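Local coordinates for galectin 2 (Gallus gallus, PDB 2YMZ), which probably binds carbohydrates, as expected of a galactoside-binding lectin of the prototype galectin type, and is found here as a two-subunit assembly, at residues 4-9 against 125-130; 9-14 against 111-116; 14-19 against 84-89; 31-36 against 117-122; 40-45 against 90-95. All coordinates share one frame; numbering follows the deposited sequence. Where two conformers were deposited one is given.

Interaction 1. Residues 4-9 against 125-130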
# COMPACT_ATOMS: atom_id res chain seq x y z
N PHE A 4 -3.58 -0.99 -5.99
CA PHE A 4 -2.99 -1.16 -4.69
C PHE A 4 -3.80 -2.29 -4.02
O PHE A 4 -5.03 -2.29 -4.06
CB PHE A 4 -3.22 0.19 -4.04
CG PHE A 4 -2.78 0.37 -2.65
CD1 PHE A 4 -3.53 -0.09 -1.58
CD2 PHE A 4 -1.69 1.18 -2.38
CE1 PHE A 4 -3.13 0.15 -0.28
CE2 PHE A 4 -1.29 1.42 -1.06
CZ PHE A 4 -2.02 0.90 -0.02
N GLU A 5 -3.15 -3.25 -3.40
CA GLU A 5 -3.93 -4.23 -2.67
C GLU A 5 -3.11 -4.57 -1.42
O GLU A 5 -1.87 -4.65 -1.49
CB GLU A 5 -4.09 -5.44 -3.59
CG GLU A 5 -5.11 -6.44 -3.11
CD GLU A 5 -5.43 -7.53 -4.17
OE1 GLU A 5 -4.52 -7.93 -4.94
OE2 GLU A 5 -6.58 -7.98 -4.18
N MET A 6 -3.80 -4.68 -0.30
CA MET A 6 -3.12 -5.02 0.96
C MET A 6 -3.94 -6.10 1.69
O MET A 6 -5.17 -6.05 1.70
CB MET A 6 -2.86 -3.71 1.74
CG MET A 6 -2.51 -3.83 3.20
SD MET A 6 -1.92 -2.18 3.66
CE MET A 6 -1.03 -2.69 5.14
N PHE A 7 -3.24 -7.07 2.31
CA PHE A 7 -3.89 -8.23 2.93
C PHE A 7 -3.50 -8.23 4.43
O PHE A 7 -2.59 -7.50 4.86
CB PHE A 7 -3.45 -9.53 2.27
CG PHE A 7 -3.69 -9.58 0.79
CD1 PHE A 7 -2.71 -9.12 -0.09
CD2 PHE A 7 -4.89 -10.06 0.29
CE1 PHE A 7 -2.94 -9.12 -1.46
CE2 PHE A 7 -5.11 -10.08 -1.11
CZ PHE A 7 -4.13 -9.64 -1.97
N ASN A 8 -4.22 -8.97 5.25
CA ASN A 8 -3.72 -9.02 6.64
C ASN A 8 -3.57 -7.68 7.35
O ASN A 8 -2.72 -7.51 8.28
CB ASN A 8 -2.38 -9.80 6.67
CG ASN A 8 -2.50 -11.17 6.01
OD1 ASN A 8 -1.80 -11.52 5.02
ND2 ASN A 8 -3.47 -11.92 6.48
N LEU A 9 -4.41 -6.70 6.98
CA LEU A 9 -4.48 -5.51 7.79
C LEU A 9 -5.08 -6.16 9.04
O LEU A 9 -5.50 -7.32 9.07
CB LEU A 9 -5.47 -4.48 7.25
CG LEU A 9 -5.25 -3.68 5.99
CD1 LEU A 9 -6.55 -2.99 5.59
CD2 LEU A 9 -4.19 -2.62 6.28
N THR A 125 -0.15 8.00 -3.26
CA THR A 125 1.16 8.54 -2.90
C THR A 125 1.52 8.45 -1.41
O THR A 125 2.69 8.44 -1.09
CB THR A 125 1.30 10.02 -3.36
OG1 THR A 125 0.31 10.75 -2.75
CG2 THR A 125 1.07 10.17 -4.84
N SER A 126 0.55 8.35 -0.52
CA SER A 126 0.86 8.17 0.93
C SER A 126 -0.27 7.30 1.50
O SER A 126 -1.43 7.44 1.09
CB SER A 126 0.81 9.57 1.61
OG SER A 126 1.20 9.54 2.96
N PHE A 127 0.06 6.41 2.45
CA PHE A 127 -0.96 5.58 3.08
C PHE A 127 -0.52 5.46 4.54
O PHE A 127 0.65 5.20 4.78
CB PHE A 127 -0.97 4.21 2.41
CG PHE A 127 -1.68 3.15 3.19
CD1 PHE A 127 -3.08 3.05 3.13
CD2 PHE A 127 -0.94 2.25 3.99
CE1 PHE A 127 -3.75 2.06 3.91
CE2 PHE A 127 -1.60 1.29 4.73
CZ PHE A 127 -2.99 1.18 4.67
N LYS A 128 -1.46 5.59 5.47
CA LYS A 128 -1.06 5.37 6.86
C LYS A 128 -2.25 4.73 7.53
O LYS A 128 -3.37 5.12 7.27
CB LYS A 128 -0.78 6.72 7.50
CG LYS A 128 -0.40 6.63 9.01
CD LYS A 128 0.19 7.97 9.45
CE LYS A 128 0.26 8.15 10.97
NZ LYS A 128 1.49 7.54 11.52
N VAL A 129 -1.99 3.73 8.39
CA VAL A 129 -3.11 3.09 9.10
C VAL A 129 -2.68 2.94 10.59
O VAL A 129 -1.51 2.62 10.85
CB VAL A 129 -3.47 1.74 8.41
CG1 VAL A 129 -2.30 0.73 8.30
CG2 VAL A 129 -4.68 1.05 9.04
N GLU A 130 -3.63 3.15 11.48
CA GLU A 130 -3.38 2.94 12.93
C GLU A 130 -4.65 2.50 13.57
O GLU A 130 -5.69 2.48 12.91
CB GLU A 130 -2.87 4.22 13.55
CG GLU A 130 -3.84 5.37 13.43
CD GLU A 130 -3.28 6.74 13.85
OE1 GLU A 130 -2.05 7.03 13.70
OE2 GLU A 130 -4.10 7.55 14.38
OXT GLU A 130 -4.63 2.11 14.74
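Phe127 projects between three side chains of 4-9, and each meets a different part of its ring. Phe4 sets its leading atom on one face: CZ lies 3.9 Å from Phe127 CG, displaced toward the rim of the ring rather than over its middle. The two ring planes are inclined at 56°, an oblique pairing. Met6 comes in obliquely beside the far end of the ring, SD 3.6 Å from Phe127 CE2, with CE also resting on that carbon; this is a Met-aromatic contact. Met6 reaches there because its chain runs out straight, with CG turned opposite the backbone N (chi1 164°). Leu9 completes the hollow at the ring edge, where CD2 lies 4.3 Å from Phe127 CZ. The same methyl also reaches Val129 CG1 at 4.3 Å. The contact is wholly apolar and buried, joining the two sheets of the galectin sandwich through their facing sides. Leu116 of strand 112-120 and Met17 of strand 16-23 pack alongside, while strands 2-6 and 122-129 both continue as antiparallel sheet into the second subunit, where Phe4 meets Phe4 of that neighbouring subunit edge-to-face.

Interaction 2. Residues 9-14 against 111-116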
# COMPACT_ATOMS: atom_id res chain seq x y z
N LEU A 9 -4.41 -6.70 6.98
CA LEU A 9 -4.48 -5.51 7.79
C LEU A 9 -5.08 -6.16 9.04
O LEU A 9 -5.50 -7.32 9.07
CB LEU A 9 -5.47 -4.48 7.25
CG LEU A 9 -5.25 -3.68 5.99
CD1 LEU A 9 -6.55 -2.99 5.59
CD2 LEU A 9 -4.19 -2.62 6.28
N ASP A 10 -5.09 -5.43 10.09
CA ASP A 10 -5.65 -6.01 11.25
C ASP A 10 -6.29 -4.77 11.73
O ASP A 10 -5.98 -4.28 12.81
CB ASP A 10 -4.48 -6.50 12.16
CG ASP A 10 -4.94 -6.89 13.56
OD1 ASP A 10 -6.14 -7.12 13.76
OD2 ASP A 10 -4.10 -6.96 14.47
N TRP A 11 -7.18 -4.19 10.89
CA TRP A 11 -7.72 -2.90 11.20
C TRP A 11 -9.01 -3.05 11.99
O TRP A 11 -9.95 -3.72 11.53
CB TRP A 11 -8.06 -2.11 9.92
CG TRP A 11 -8.19 -0.61 10.09
CD1 TRP A 11 -7.35 0.22 10.74
CD2 TRP A 11 -9.17 0.23 9.46
NE1 TRP A 11 -7.76 1.50 10.64
CE2 TRP A 11 -8.87 1.54 9.84
CE3 TRP A 11 -10.28 -0.02 8.64
CZ2 TRP A 11 -9.64 2.63 9.43
CZ3 TRP A 11 -11.06 1.07 8.22
CH2 TRP A 11 -10.73 2.38 8.61
N LYS A 12 -9.06 -2.41 13.16
CA LYS A 12 -10.17 -2.61 14.09
C LYS A 12 -10.86 -1.33 14.46
O LYS A 12 -10.41 -0.19 14.23
CB LYS A 12 -9.65 -3.27 15.41
CG LYS A 12 -9.35 -4.78 15.28
CD LYS A 12 -9.21 -5.45 16.65
CE LYS A 12 -9.55 -6.94 16.61
NZ LYS A 12 -8.44 -7.78 16.08
N SER A 13 -11.95 -1.50 15.19
CA SER A 13 -12.70 -0.39 15.54
C SER A 13 -11.88 0.64 16.32
O SER A 13 -10.99 0.29 17.12
CB SER A 13 -13.90 -0.93 16.32
OG SER A 13 -14.91 -0.01 16.23
N GLY A 14 -12.11 1.91 16.07
CA GLY A 14 -11.21 2.97 16.56
C GLY A 14 -10.07 3.30 15.55
O GLY A 14 -9.42 4.38 15.64
N ASP A 111 -15.78 -6.89 12.69
CA ASP A 111 -15.05 -6.32 13.80
C ASP A 111 -13.61 -6.03 13.44
O ASP A 111 -12.91 -5.31 14.15
CB ASP A 111 -15.17 -7.20 15.08
CG ASP A 111 -14.54 -8.60 14.92
OD1 ASP A 111 -14.28 -9.10 13.80
OD2 ASP A 111 -14.33 -9.24 15.98
N LYS A 112 -13.17 -6.59 12.31
CA LYS A 112 -11.81 -6.41 11.86
C LYS A 112 -11.87 -6.33 10.33
O LYS A 112 -12.54 -7.13 9.69
CB LYS A 112 -10.98 -7.63 12.32
CG LYS A 112 -9.56 -7.72 11.79
CD LYS A 112 -9.10 -9.17 12.00
CE LYS A 112 -7.83 -9.44 11.21
NZ LYS A 112 -7.01 -10.56 11.78
N ILE A 113 -11.10 -5.42 9.77
CA ILE A 113 -10.96 -5.30 8.33
C ILE A 113 -9.55 -5.83 8.02
O ILE A 113 -8.56 -5.35 8.58
CB ILE A 113 -11.12 -3.82 7.87
CG1 ILE A 113 -12.55 -3.27 8.18
CG2 ILE A 113 -10.64 -3.62 6.41
CD1 ILE A 113 -13.62 -3.97 7.41
N SER A 114 -9.46 -6.81 7.17
CA SER A 114 -8.15 -7.32 6.84
C SER A 114 -7.68 -7.03 5.43
O SER A 114 -6.51 -7.24 5.10
CB SER A 114 -8.08 -8.82 7.13
OG SER A 114 -8.93 -9.49 6.24
N TYR A 115 -8.58 -6.54 4.56
CA TYR A 115 -8.21 -6.42 3.21
C TYR A 115 -8.57 -4.99 2.69
O TYR A 115 -9.63 -4.46 3.02
CB TYR A 115 -9.07 -7.42 2.43
CG TYR A 115 -8.95 -7.31 0.95
CD1 TYR A 115 -7.89 -7.88 0.27
CD2 TYR A 115 -9.95 -6.64 0.22
CE1 TYR A 115 -7.76 -7.73 -1.08
CE2 TYR A 115 -9.85 -6.48 -1.16
CZ TYR A 115 -8.78 -7.03 -1.80
OH TYR A 115 -8.71 -6.97 -3.19
N LEU A 116 -7.66 -4.43 1.86
CA LEU A 116 -7.92 -3.13 1.20
C LEU A 116 -7.52 -3.25 -0.29
O LEU A 116 -6.48 -3.80 -0.63
CB LEU A 116 -6.98 -2.09 1.84
CG LEU A 116 -6.73 -0.70 1.19
CD1 LEU A 116 -7.99 0.14 1.04
CD2 LEU A 116 -5.67 0.06 2.02
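Leu9 and Trp11 are tied to Ile113 and Ser114 by three backbone hydrogen bonds. Leu9 N donates to Ser114 O at 2.9 Å. Trp11 pairs reciprocally with Ile113: Trp11 N gives its hydrogen to Ile113 O at 2.9 Å, and Ile113 N returns one to Trp11 O at 2.7 Å. Trp11 O also receives a CA-H...O contact from Lys112. Residues 11-12 form a short, weakly bonded strand antiparallel to 112-120, at the margin of the galectin sandwich, beside the point where strand 112-120 is broken by a classic beta bulge: Ser114 and Tyr115 both face Gly35. On the buried side, Ile113 CB lies at the edge of the Trp11 indole, 4.0 Å from CE3, the two side chains pointing the same way; Leu9 CD1 reaches Leu116 CB at 3.9 Å. The indole NE1 has weak hydrogen bonds to Thr16 O and to O of the C-terminal carboxylate of Glu130, and Tyr115 OH is bonded to Glu5 OE2 and Asn117 ND2. The solvent side is ionic. Lys12, bent at its last torsion, turns NZ back to Asp10 OD1 in a weak salt bridge of 3.3 Å. Lys112 lies extended across Asp10 at about a right angle, its NZ 4.1 Å from Asp10 OD1, too long for a salt bridge but close enough that both lysines probably lower the electrostatic cost of the Asp10 carboxylate.

Interaction 3. Residues 14-19 against 84-89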
# COMPACT_ATOMS: atom_id res chain seq x y z
N GLY A 14 -12.11 1.91 16.07
CA GLY A 14 -11.21 2.97 16.56
C GLY A 14 -10.07 3.30 15.55
O GLY A 14 -9.42 4.38 15.64
N GLY A 15 -9.89 2.42 14.57
CA GLY A 15 -8.85 2.58 13.51
C GLY A 15 -9.04 3.82 12.65
O GLY A 15 -10.15 4.27 12.44
N THR A 16 -7.94 4.37 12.10
CA THR A 16 -8.01 5.57 11.22
C THR A 16 -7.10 5.15 10.07
O THR A 16 -6.07 4.51 10.30
CB THR A 16 -7.38 6.80 11.87
OG1 THR A 16 -8.17 7.15 13.00
CG2 THR A 16 -7.47 8.02 10.96
N MET A 17 -7.49 5.47 8.83
CA MET A 17 -6.65 5.20 7.67
C MET A 17 -6.61 6.49 6.84
O MET A 17 -7.65 7.17 6.67
CB MET A 17 -7.31 4.10 6.86
CG MET A 17 -6.54 3.66 5.64
SD MET A 17 -7.50 2.29 4.86
CE MET A 17 -7.22 0.92 6.01
N LYS A 18 -5.40 6.88 6.42
CA LYS A 18 -5.18 8.14 5.69
C LYS A 18 -4.65 7.71 4.34
O LYS A 18 -3.63 6.99 4.23
CB LYS A 18 -4.19 9.03 6.49
CG LYS A 18 -4.86 9.43 7.82
CD LYS A 18 -3.88 10.11 8.80
CE LYS A 18 -4.34 9.89 10.25
NZ LYS A 18 -3.34 10.43 11.21
N ILE A 19 -5.38 8.09 3.27
CA ILE A 19 -5.01 7.70 1.93
C ILE A 19 -4.85 8.99 1.15
O ILE A 19 -5.81 9.73 0.99
CB ILE A 19 -6.14 6.86 1.31
CG1 ILE A 19 -6.18 5.48 2.00
CG2 ILE A 19 -5.87 6.60 -0.20
CD1 ILE A 19 -7.45 4.67 1.76
N ILE A 84 -9.66 10.45 4.59
CA ILE A 84 -9.40 9.78 5.88
C ILE A 84 -10.61 8.88 6.16
O ILE A 84 -11.73 9.37 6.01
CB ILE A 84 -9.33 10.82 6.98
CG1 ILE A 84 -8.07 11.64 6.70
CG2 ILE A 84 -9.21 10.09 8.35
CD1 ILE A 84 -7.85 12.89 7.52
N VAL A 85 -10.38 7.62 6.46
CA VAL A 85 -11.47 6.68 6.79
C VAL A 85 -11.31 6.33 8.26
O VAL A 85 -10.18 6.05 8.71
CB VAL A 85 -11.34 5.38 6.02
CG1 VAL A 85 -12.63 4.55 6.24
CG2 VAL A 85 -11.19 5.67 4.48
N GLU A 86 -12.43 6.31 8.99
CA GLU A 86 -12.39 5.85 10.39
C GLU A 86 -13.37 4.73 10.60
O GLU A 86 -14.49 4.78 10.02
CB GLU A 86 -12.75 6.99 11.23
CG GLU A 86 -11.51 7.82 11.40
CD GLU A 86 -11.81 9.20 11.78
OE1 GLU A 86 -13.01 9.50 11.87
OE2 GLU A 86 -10.83 9.98 11.97
N PHE A 87 -12.91 3.72 11.35
CA PHE A 87 -13.68 2.52 11.62
C PHE A 87 -14.34 2.80 12.98
O PHE A 87 -13.65 2.79 14.04
CB PHE A 87 -12.71 1.33 11.64
CG PHE A 87 -13.38 -0.02 11.76
CD1 PHE A 87 -14.70 -0.16 12.20
CD2 PHE A 87 -12.63 -1.16 11.54
CE1 PHE A 87 -15.30 -1.39 12.34
CE2 PHE A 87 -13.23 -2.44 11.65
CZ PHE A 87 -14.55 -2.54 12.07
N LEU A 88 -15.61 3.20 12.95
CA LEU A 88 -16.23 3.64 14.18
C LEU A 88 -17.32 2.66 14.66
O LEU A 88 -18.50 3.02 14.72
CB LEU A 88 -16.73 5.08 14.05
CG LEU A 88 -15.65 6.13 13.77
CD1 LEU A 88 -16.30 7.47 13.66
CD2 LEU A 88 -14.59 6.18 14.85
N GLY A 89 -16.94 1.41 14.92
CA GLY A 89 -17.87 0.45 15.47
C GLY A 89 -18.93 0.10 14.46
O GLY A 89 -18.66 -0.68 13.56
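Thr16, Lys18, Ile84 and Glu86 project from one face of this antiparallel pair, while Met17 and Val85 project from the other, into the protein. On the outer face the neighbours stand side by side, pointing the same way. Thr16 lies between Ile84 and Glu86: its CG2, anti to the backbone N (chi1 -66° for OG1), meets Ile84 CG2 at 3.8 Å, whereas OG1 turns to the aliphatic part of Glu86, 3.8 Å from CG. Ile84 is shared, for its other branch, CG1, lies 4.1 Å from Lys18 CG; the remainder of the lysine runs on, extended, away from the contact. Across the inner face Met17 CB and Val85 CB are 4.3 Å apart, and the methionine then leads away from the valine, its end bent at the last torsion. Phe87 likewise carries its ring away, leaving CB over Gly15 O. The backbones hold this register. Met17 N to Val85 O and Val85 N to Met17 O are both 2.8 Å, Phe87 N bonds to Gly15 O, and at the turn Gly14 N closes the pairing on Phe87 O at 2.7 Å. Strands 16-19 and 84-88, antiparallel with 165° between their directions, are near the middle of the five-stranded sheet of the galectin sandwich: 122-129 flanks 16-23, and 91-95 flanks 80-88. Inward, Met17 packs on Phe127, Val129 and Leu116, and Phe87 meets Ile113 and the ring of Phe92, so this sheet is closed over by strand 112-120 of the other.

Interaction 4. Residues 31-36 against 117-122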
# COMPACT_ATOMS: atom_id res chain seq x y z
N ALA A 31 -12.06 3.80 -6.62
CA ALA A 31 -12.77 3.22 -5.49
C ALA A 31 -11.73 2.78 -4.43
O ALA A 31 -10.63 2.35 -4.76
CB ALA A 31 -13.57 2.01 -5.91
N ILE A 32 -12.13 2.92 -3.21
CA ILE A 32 -11.31 2.46 -2.05
C ILE A 32 -12.27 1.38 -1.49
O ILE A 32 -13.45 1.66 -1.11
CB ILE A 32 -11.17 3.60 -1.04
CG1 ILE A 32 -10.22 4.66 -1.59
CG2 ILE A 32 -10.60 3.08 0.29
CD1 ILE A 32 -10.23 5.98 -0.83
N ASN A 33 -11.76 0.13 -1.43
CA ASN A 33 -12.56 -1.04 -0.99
C ASN A 33 -11.92 -1.67 0.28
O ASN A 33 -10.77 -1.99 0.25
CB ASN A 33 -12.53 -2.05 -2.08
CG ASN A 33 -13.32 -1.56 -3.33
OD1 ASN A 33 -14.40 -1.08 -3.16
ND2 ASN A 33 -12.79 -1.70 -4.49
N LEU A 34 -12.71 -1.83 1.31
CA LEU A 34 -12.22 -2.30 2.64
C LEU A 34 -13.10 -3.48 3.02
O LEU A 34 -14.33 -3.42 2.95
CB LEU A 34 -12.34 -1.21 3.65
CG LEU A 34 -11.21 -0.17 3.43
CD1 LEU A 34 -11.67 1.17 4.02
CD2 LEU A 34 -9.87 -0.67 4.05
N GLY A 35 -12.46 -4.62 3.34
CA GLY A 35 -13.31 -5.72 3.81
C GLY A 35 -12.48 -6.88 4.26
O GLY A 35 -11.45 -6.70 4.85
N CYS A 36 -12.94 -8.07 3.96
CA CYS A 36 -12.12 -9.18 4.35
C CYS A 36 -11.46 -9.92 3.21
O CYS A 36 -10.51 -10.68 3.49
CB CYS A 36 -12.85 -10.06 5.36
SG CYS A 36 -13.98 -11.14 4.54
N ASN A 117 -8.30 -2.64 -1.20
CA ASN A 117 -7.74 -2.45 -2.51
C ASN A 117 -8.21 -1.04 -2.98
O ASN A 117 -9.14 -0.45 -2.39
CB ASN A 117 -8.08 -3.59 -3.48
CG ASN A 117 -9.49 -3.58 -4.00
OD1 ASN A 117 -10.04 -2.53 -4.32
ND2 ASN A 117 -10.06 -4.78 -4.20
N ILE A 118 -7.42 -0.48 -3.88
CA ILE A 118 -7.80 0.82 -4.43
C ILE A 118 -7.78 0.57 -5.93
O ILE A 118 -6.81 0.00 -6.43
CB ILE A 118 -6.82 1.91 -3.96
CG1 ILE A 118 -7.13 2.18 -2.50
CG2 ILE A 118 -7.28 3.23 -4.67
CD1 ILE A 118 -6.15 3.00 -1.70
N LEU A 119 -8.84 0.98 -6.65
CA LEU A 119 -8.96 0.65 -8.09
C LEU A 119 -9.32 1.96 -8.83
O LEU A 119 -9.87 2.91 -8.21
CB LEU A 119 -10.16 -0.29 -8.33
CG LEU A 119 -10.24 -1.64 -7.56
CD1 LEU A 119 -11.37 -2.54 -8.06
CD2 LEU A 119 -8.92 -2.34 -7.73
N GLY A 120 -9.01 2.00 -10.12
CA GLY A 120 -9.57 3.10 -10.94
C GLY A 120 -8.54 4.20 -11.04
O GLY A 120 -7.37 3.94 -10.97
N GLY A 121 -8.96 5.46 -11.22
CA GLY A 121 -7.99 6.49 -11.64
C GLY A 121 -7.45 7.21 -10.41
O GLY A 121 -7.71 8.40 -10.23
N PHE A 122 -6.77 6.48 -9.52
CA PHE A 122 -6.26 7.03 -8.30
C PHE A 122 -4.91 6.33 -8.04
O PHE A 122 -4.87 5.10 -7.96
CB PHE A 122 -7.25 6.81 -7.14
CG PHE A 122 -6.87 7.48 -5.88
CD1 PHE A 122 -6.00 6.87 -4.98
CD2 PHE A 122 -7.36 8.76 -5.57
CE1 PHE A 122 -5.64 7.50 -3.81
CE2 PHE A 122 -7.02 9.39 -4.37
CZ PHE A 122 -6.15 8.78 -3.48
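Asn117 and Asn33 are brought together by different first torsions: CG of Asn117 sits between its backbone N and carbonyl carbon (chi1 76°), which swings the amide toward the neighbouring strand, while CG of Asn33 is anti to its own carbonyl carbon (chi1 -69°). Asn33 ND2 then donates to Asn117 OD1 at 2.9 Å. The acceptor lies nearly in the amide plane of Asn33, yet the two amides are almost perpendicular, at 88°, and OD1 also rests 3.4 Å from Asn33 CB. Both amides are buried and hold further partners: Asn33 OD1 is bonded to His44 ND1 and Asn117 ND2 to Tyr115 OH, so the rotation of each is fixed from two ends. Leu119 CD1 flanks the pair, 3.9 Å from Asn33 ND2. On the opposite face Ile32 and Ile118 stand side by side, CG1 to CG1 at 4.1 Å, directed into the core, and Ile118 CG2 lies against Ala31 O at 3.5 Å. Two reciprocal pairs of backbone bonds set the register, Ala31 with Leu119 and Asn33 with Asn117; Asn33 N to Asn117 O is 2.8 Å. Strand 30-34 is thereby joined to 112-120 on one side and to 40-48 on the other. This is regular antiparallel pairing within the sheet of the galectin beta-sandwich that, in the family, carries the carbohydrate-binding groove, with linked asparagine amides beside Ala31 and Leu119 on one face and isoleucines on the core face.

Interaction 5. Residues 40-45 against 90-95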
# COMPACT_ATOMS: atom_id res chain seq x y z
N ASP A 40 -15.80 -9.74 -0.46
CA ASP A 40 -16.52 -9.43 0.74
C ASP A 40 -16.04 -8.07 1.27
O ASP A 40 -14.97 -7.97 1.88
CB ASP A 40 -16.32 -10.51 1.81
CG ASP A 40 -17.13 -11.76 1.49
OD1 ASP A 40 -18.37 -11.68 1.65
OD2 ASP A 40 -16.55 -12.73 0.97
N LEU A 41 -16.81 -7.01 1.04
CA LEU A 41 -16.39 -5.65 1.41
C LEU A 41 -17.36 -4.97 2.35
O LEU A 41 -18.58 -4.99 2.12
CB LEU A 41 -16.33 -4.76 0.11
CG LEU A 41 -15.36 -5.28 -0.99
CD1 LEU A 41 -15.44 -4.40 -2.26
CD2 LEU A 41 -13.90 -5.26 -0.45
N ALA A 42 -16.83 -4.44 3.45
CA ALA A 42 -17.58 -3.58 4.34
C ALA A 42 -17.87 -2.22 3.73
O ALA A 42 -18.94 -1.66 3.97
CB ALA A 42 -16.86 -3.45 5.67
N LEU A 43 -16.92 -1.71 2.93
CA LEU A 43 -17.05 -0.32 2.45
C LEU A 43 -16.46 -0.32 1.04
O LEU A 43 -15.26 -0.60 0.83
CB LEU A 43 -16.36 0.69 3.37
CG LEU A 43 -16.34 2.18 2.85
CD1 LEU A 43 -17.74 2.69 2.51
CD2 LEU A 43 -15.61 3.15 3.80
N HIS A 44 -17.29 0.04 0.05
CA HIS A 44 -16.77 0.37 -1.26
C HIS A 44 -17.12 1.84 -1.43
O HIS A 44 -18.31 2.20 -1.42
CB HIS A 44 -17.51 -0.54 -2.29
CG HIS A 44 -17.52 -0.09 -3.75
ND1 HIS A 44 -16.48 -0.33 -4.61
CD2 HIS A 44 -18.51 0.48 -4.49
CE1 HIS A 44 -16.81 0.11 -5.83
NE2 HIS A 44 -18.06 0.55 -5.79
N PHE A 45 -16.11 2.70 -1.43
CA PHE A 45 -16.27 4.16 -1.46
C PHE A 45 -15.85 4.53 -2.86
O PHE A 45 -14.67 4.38 -3.25
CB PHE A 45 -15.25 4.74 -0.45
CG PHE A 45 -15.16 6.24 -0.48
CD1 PHE A 45 -16.09 6.99 0.21
CD2 PHE A 45 -14.10 6.86 -1.17
CE1 PHE A 45 -16.01 8.40 0.18
CE2 PHE A 45 -13.99 8.26 -1.18
CZ PHE A 45 -14.98 8.99 -0.54
N ASP A 90 -20.12 0.71 14.62
CA ASP A 90 -21.29 0.39 13.79
C ASP A 90 -21.31 1.17 12.46
O ASP A 90 -22.24 1.03 11.67
CB ASP A 90 -22.60 0.64 14.56
CG ASP A 90 -22.93 2.11 14.71
OD1 ASP A 90 -22.00 2.92 14.79
OD2 ASP A 90 -24.13 2.46 14.75
N LYS A 91 -20.30 1.99 12.24
CA LYS A 91 -20.25 2.72 10.99
C LYS A 91 -18.83 3.07 10.61
O LYS A 91 -17.93 3.08 11.42
CB LYS A 91 -21.04 4.01 11.10
CG LYS A 91 -20.55 4.99 12.14
CD LYS A 91 -21.49 6.19 12.29
CE LYS A 91 -20.84 7.37 13.04
NZ LYS A 91 -21.19 7.38 14.50
N PHE A 92 -18.70 3.38 9.33
CA PHE A 92 -17.48 3.99 8.77
C PHE A 92 -17.72 5.45 8.51
O PHE A 92 -18.81 5.90 8.08
CB PHE A 92 -17.09 3.24 7.50
CG PHE A 92 -16.84 1.78 7.75
CD1 PHE A 92 -15.63 1.34 8.31
CD2 PHE A 92 -17.82 0.86 7.51
CE1 PHE A 92 -15.42 -0.00 8.57
CE2 PHE A 92 -17.63 -0.49 7.76
CZ PHE A 92 -16.42 -0.93 8.29
N LEU A 93 -16.68 6.25 8.75
CA LEU A 93 -16.86 7.61 8.48
C LEU A 93 -15.70 7.96 7.51
O LEU A 93 -14.55 7.67 7.83
CB LEU A 93 -16.75 8.35 9.80
CG LEU A 93 -16.90 9.86 9.80
CD1 LEU A 93 -18.38 10.24 9.83
CD2 LEU A 93 -16.22 10.40 11.06
N VAL A 94 -16.00 8.64 6.40
CA VAL A 94 -14.97 9.06 5.45
C VAL A 94 -14.91 10.59 5.49
O VAL A 94 -15.89 11.30 5.12
CB VAL A 94 -15.22 8.54 4.02
CG1 VAL A 94 -13.99 8.89 3.13
CG2 VAL A 94 -15.42 7.01 4.01
N LYS A 95 -13.76 11.14 5.87
CA LYS A 95 -13.65 12.62 5.88
C LYS A 95 -12.99 13.11 4.61
O LYS A 95 -11.92 12.63 4.19
CB LYS A 95 -12.79 13.11 7.04
CG LYS A 95 -13.29 12.68 8.38
CD LYS A 95 -12.40 13.37 9.42
CE LYS A 95 -12.58 12.66 10.76
NZ LYS A 95 -11.51 13.17 11.69
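Strands 43-45 and 91-95 run in nearly the same direction, their axes 9.8 Å apart and 22° from parallel, as facing layers rather than sheet neighbours. They belong to the two sheets of the galectin beta-sandwich, and the contact is a buried piece of its hydrophobic interior. Ala42, at a classic bulge where Ala42 and Leu43 both face Leu34 and the chain changes direction, presses CB against the far end of the Phe92 ring, 3.7 Å from CZ, in an oblique approach. Leu43 and Phe92 pass one another heading opposite ways, bringing Leu43 CD2 4.0 Å from Phe92 CB. That methyl also bridges to the next inward residue, lying 3.9 Å from Val94 CG2. Strands 53-60 and 80-88 adjoin: Leu43 also packs on Cys56 and Val85, and Phe92 meets the Phe87 ring. Val94 is seated between Leu43 and Phe45: CG2 touches both Leu43 CD2 and Phe45 CD1, while CG1, anti to the backbone N (chi1 -173°), is carried over the phenyl ring. There it makes a CH-pi contact, Val94 CG1 standing 4.0 Å from the Phe45 ring centroid and displaced toward the rim, closest to CE1 at 3.6 Å.

The five contacts build one beta-sandwich. Interaction 3 lies within one sheet and interaction 4 within the other; interactions 1 and 5 join the sheets across the core, their centres about 15 Å apart and their atoms not touching. Interaction 2 attaches the short strand 11-12 to 112-120, which interaction 4 also uses. Interactions 1, 2 and 3 follow one another through Leu9 and Gly14, which they share, while their second segments come in the reverse order, 125-130, 111-116 and 84-89, so the pairing runs inward from the chain's two ends; interaction 1 is the contact of the five that touches the second subunit. Interactions 3 and 5 are about 9 Å apart between centres, linked by neighbouring strands 80-88 and 91-95, and interaction 5 adjoins interaction 4 through Asn33 and His44.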